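Local atomic coordinates of ProQ/FinO domain-containing protein (Neisseria meningitidis, PDB entry 3MW6), a protein that probably binds RNA, as a member of the FinO family of RNA chaperones. Residues 21-26 with 64-69; 14-19 with 27-32. All coordinates share one frame; numbering follows the deposited sequence.

Contact 1: 21-26 with 64-69; sequences MSKKKQ and AALIAR
Leu-66 reaches from helix 64-76 into the first turn of helix 23-37, its CD1 facing Gln-26 and also near Lys-23 CG, its CD2 turned to Lys-23. CD1 lies against the flank of the Gln-26 side chain, 3.6 Å from Gln-26 CD, and the two chains cross at about a right angle. With CG anti to the backbone N (chi1 -174°), Gln-26 runs out extended past this methyl, and its amide is held from both ends: OE1 accepts from the backbone N of Asp-63, and NE2 donates to the carbonyl of Thr-20. This side is buried and close. CD2 of Leu-66 meets the aliphatic part of Lys-23, 3.5 Å from Lys-23 CG, and also covers one face of the Arg-69 guanidinium. Beyond it the contact becomes exposed. There Lys-23 bends at chi3, and its end lies at the edge of that guanidinium in one of two conformers modelled for each residue; so close an approach is doubtful and may not be occupied in both at once. Apolar packing on Leu-66 therefore joins the helices, whereas two like charges at the exposed end would repel rather than bind and probably add little to the hold.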
# COMPACT_ATOMS: atom_id res chain seq x y z
N MSE A 21 -21.60 11.27 18.83
CA MSE A 21 -22.75 11.44 17.95
C MSE A 21 -22.42 12.36 16.78
O MSE A 21 -23.11 12.35 15.75
CB MSE A 21 -23.95 12.01 18.72
CG MSE A 21 -24.49 11.11 19.82
SE MSE A 21 -25.22 9.43 19.16
CE MSE A 21 -23.63 8.30 19.10
N SER A 22 -21.40 13.18 16.95
CA SER A 22 -20.95 14.02 15.84
C SER A 22 -19.88 13.27 15.06
O SER A 22 -18.87 12.83 15.62
CB SER A 22 -20.42 15.36 16.36
OG SER A 22 -19.58 16.00 15.41
N LYS A 23 -20.10 13.14 13.76
CA LYS A 23 -19.19 12.45 12.84
C LYS A 23 -17.82 13.12 12.82
O LYS A 23 -16.77 12.47 12.91
CB LYS A 23 -19.79 12.46 11.43
CG LYS A 23 -19.50 11.21 10.59
CD LYS A 23 -20.28 11.21 9.27
CE LYS A 23 -19.61 12.07 8.20
NZ LYS A 23 -20.36 12.05 6.91
N LYS A 24 -17.82 14.44 12.67
CA LYS A 24 -16.58 15.21 12.68
C LYS A 24 -15.86 15.05 14.03
O LYS A 24 -14.64 14.89 14.09
CB LYS A 24 -16.86 16.68 12.42
CG LYS A 24 -15.75 17.60 12.91
CD LYS A 24 -15.99 19.04 12.51
CE LYS A 24 -14.74 19.87 12.77
NZ LYS A 24 -14.79 21.18 12.06
N LYS A 25 -16.62 15.08 15.11
CA LYS A 25 -16.04 14.96 16.44
C LYS A 25 -15.57 13.52 16.71
O LYS A 25 -14.47 13.32 17.22
CB LYS A 25 -17.01 15.45 17.51
CG LYS A 25 -16.47 15.37 18.94
CD LYS A 25 -15.27 16.29 19.17
CE LYS A 25 -14.76 16.15 20.61
NZ LYS A 25 -13.75 17.18 20.98
N GLN A 26 -16.38 12.53 16.33
CA GLN A 26 -15.93 11.14 16.46
C GLN A 26 -14.63 10.86 15.68
O GLN A 26 -13.77 10.10 16.14
CB GLN A 26 -17.01 10.13 16.05
CG GLN A 26 -16.56 8.70 16.35
CD GLN A 26 -17.63 7.64 16.15
OE1 GLN A 26 -17.31 6.45 16.07
NE2 GLN A 26 -18.90 8.05 16.08
N ALA A 64 -17.18 1.58 12.99
CA ALA A 64 -16.26 0.96 12.02
C ALA A 64 -16.03 1.82 10.79
O ALA A 64 -14.94 1.84 10.24
CB ALA A 64 -16.77 -0.42 11.60
N ALA A 65 -17.06 2.54 10.36
CA ALA A 65 -16.92 3.33 9.14
C ALA A 65 -16.00 4.52 9.34
O ALA A 65 -15.25 4.88 8.44
CB ALA A 65 -18.29 3.78 8.60
N LEU A 66 -16.06 5.15 10.50
CA LEU A 66 -15.23 6.32 10.72
C LEU A 66 -13.80 5.88 11.02
O LEU A 66 -12.85 6.62 10.77
CB LEU A 66 -15.79 7.20 11.83
CG LEU A 66 -17.18 7.78 11.56
CD1 LEU A 66 -17.60 8.70 12.69
CD2 LEU A 66 -17.22 8.53 10.24
N ILE A 67 -13.66 4.67 11.54
CA ILE A 67 -12.34 4.07 11.72
C ILE A 67 -11.65 3.86 10.36
O ILE A 67 -10.48 4.21 10.16
CB ILE A 67 -12.40 2.76 12.55
CG1 ILE A 67 -12.78 3.07 14.01
CG2 ILE A 67 -11.06 2.05 12.56
CD1 ILE A 67 -13.05 1.84 14.87
N ALA A 68 -12.40 3.30 9.41
CA ALA A 68 -11.87 3.07 8.07
C ALA A 68 -11.45 4.40 7.44
O ALA A 68 -10.44 4.46 6.75
CB ALA A 68 -12.92 2.36 7.20
N ARG A 69 -12.23 5.44 7.68
CA ARG A 69 -11.95 6.77 7.15
C ARG A 69 -10.64 7.33 7.71
O ARG A 69 -9.81 7.85 6.98
CB ARG A 69 -13.12 7.71 7.49
CG ARG A 69 -13.13 9.02 6.74
CD ARG A 69 -14.16 10.01 7.31
NE ARG A 69 -15.52 9.79 6.82
CZ ARG A 69 -16.53 10.62 7.04
NH1 ARG A 69 -16.33 11.73 7.74
NH2 ARG A 69 -17.74 10.35 6.57

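Contact 2: 14-19 with 27-32; sequences LKSAVQ and TEMIAD
Met-29, a selenomethionine, leaves its helix with CG anti to its own carbonyl carbon (chi1 -69°) and stays stretched through chi2 (161°) before bending at chi3. The stretched part carries SE across to helix 9-19, and the bend lays the terminal methyl along that helix, so that a single side chain touches two residues one turn apart. SE sits 4.0 Å from Gln-19 CB, meeting the root of that side chain more closely than its amide. The methyl CE goes to Ser-16, where it lies 3.8 Å from the backbone O and 4.2 Å from CB. Ser-16 thus offers its carbonyl and its methylene, while its OG turns back into its own helix in a weak hydrogen bond to the O of Ala-12. All of this is van der Waals contact at moderate distances, with 116 Å² buried in total, and the backbones stay well apart: the nearest CA atoms, those of Gln-19 and Met-29, are 9.0 Å from each other. Met-29 also touches Thr-20 in the connecting turn and Tyr-62 in the loop before helix 64-76. The N-terminal helix 9-19 thus leans lightly on one side of helix 23-37, in a surface contact, whereas Ile-30, the next residue, packs against Leu-66, Ile-67 and Val-70 of helix 64-76.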
# COMPACT_ATOMS: atom_id res chain seq x y z
N LEU A 14 -20.16 8.95 29.69
CA LEU A 14 -21.40 9.49 29.15
C LEU A 14 -21.05 10.65 28.22
O LEU A 14 -21.45 10.66 27.05
CB LEU A 14 -22.33 9.94 30.27
CG LEU A 14 -23.76 10.42 29.99
CD1 LEU A 14 -23.82 11.93 29.69
CD2 LEU A 14 -24.45 9.60 28.89
N LYS A 15 -20.27 11.60 28.74
CA LYS A 15 -19.80 12.72 27.93
C LYS A 15 -19.15 12.30 26.63
O LYS A 15 -19.45 12.85 25.57
CB LYS A 15 -18.88 13.65 28.73
CG LYS A 15 -19.66 14.63 29.61
CD LYS A 15 -19.01 14.85 30.96
CE LYS A 15 -20.05 15.21 32.02
NZ LYS A 15 -21.19 14.23 32.04
N SER A 16 -18.26 11.31 26.69
CA SER A 16 -17.65 10.77 25.48
C SER A 16 -18.66 10.21 24.49
O SER A 16 -18.58 10.49 23.30
CB SER A 16 -16.62 9.71 25.82
OG SER A 16 -15.46 10.33 26.34
N ALA A 17 -19.58 9.38 24.99
CA ALA A 17 -20.61 8.78 24.13
C ALA A 17 -21.39 9.87 23.43
O ALA A 17 -21.56 9.84 22.22
CB ALA A 17 -21.55 7.89 24.93
N VAL A 18 -21.85 10.85 24.20
CA VAL A 18 -22.59 11.98 23.64
C VAL A 18 -21.78 12.66 22.53
O VAL A 18 -22.31 12.98 21.47
CB VAL A 18 -22.90 13.05 24.69
CG1 VAL A 18 -23.29 14.37 24.01
CG2 VAL A 18 -23.97 12.56 25.67
N GLN A 19 -20.51 12.90 22.79
CA GLN A 19 -19.64 13.55 21.80
C GLN A 19 -19.51 12.74 20.51
O GLN A 19 -19.37 13.31 19.44
CB GLN A 19 -18.25 13.82 22.40
CG GLN A 19 -18.15 15.11 23.16
CD GLN A 19 -16.84 15.22 23.93
OE1 GLN A 19 -16.19 14.22 24.22
NE2 GLN A 19 -16.45 16.45 24.25
N THR A 27 -14.50 11.48 14.51
CA THR A 27 -13.30 11.32 13.67
C THR A 27 -12.02 11.90 14.29
O THR A 27 -10.96 11.28 14.22
CB THR A 27 -13.52 11.92 12.28
OG1 THR A 27 -14.66 11.29 11.67
CG2 THR A 27 -12.29 11.68 11.40
N GLU A 28 -12.11 13.07 14.90
CA GLU A 28 -10.98 13.60 15.63
C GLU A 28 -10.64 12.70 16.81
O GLU A 28 -9.47 12.44 17.07
CB GLU A 28 -11.26 15.02 16.12
CG GLU A 28 -11.21 16.05 15.02
CD GLU A 28 -11.99 17.30 15.37
OE1 GLU A 28 -12.47 17.38 16.52
OE2 GLU A 28 -12.12 18.19 14.51
N MSE A 29 -11.66 12.22 17.52
CA MSE A 29 -11.41 11.41 18.71
C MSE A 29 -10.69 10.11 18.34
O MSE A 29 -9.82 9.63 19.08
CB MSE A 29 -12.71 11.09 19.46
CG MSE A 29 -13.40 12.27 20.15
SE MSE A 29 -15.29 11.90 20.56
CE MSE A 29 -15.03 10.71 22.10
N ILE A 30 -11.06 9.54 17.19
CA ILE A 30 -10.52 8.26 16.76
C ILE A 30 -9.05 8.39 16.42
O ILE A 30 -8.22 7.55 16.80
CB ILE A 30 -11.25 7.69 15.54
CG1 ILE A 30 -12.68 7.31 15.93
CG2 ILE A 30 -10.51 6.48 15.00
CD1 ILE A 30 -13.53 6.85 14.77
N ALA A 31 -8.73 9.46 15.70
CA ALA A 31 -7.36 9.75 15.29
C ALA A 31 -6.48 9.99 16.51
O ALA A 31 -5.42 9.39 16.64
CB ALA A 31 -7.34 10.97 14.35
N ASP A 32 -6.94 10.85 17.42
CA ASP A 32 -6.19 11.11 18.66
C ASP A 32 -5.99 9.82 19.45
O ASP A 32 -4.90 9.54 19.93
CB ASP A 32 -6.89 12.16 19.53
CG ASP A 32 -6.89 13.54 18.89
OD1 ASP A 32 -6.20 13.76 17.86
OD2 ASP A 32 -7.60 14.42 19.43

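In the fold
From the N terminus, helix 9-19 leads through a short turn into helix 23-37, and contact 2 closes the turn between these two helices with only seven residues between its segments. Contact 1 closes a longer loop of 37 residues, bringing helix 64-76 back to the start of helix 23-37 after the chain has passed through helices 39-42 and 51-58. The segments alternate along the sequence, so the two contacts cross. Helix 23-37 belongs to both; their centres are about 9 Å apart, and Lys-25 CG of segment 21-26 packs on Gln-19 O of segment 14-19, at 3.6 Å. Together they tie the peripheral N-terminal helix, through helix 23-37, to helix 64-76.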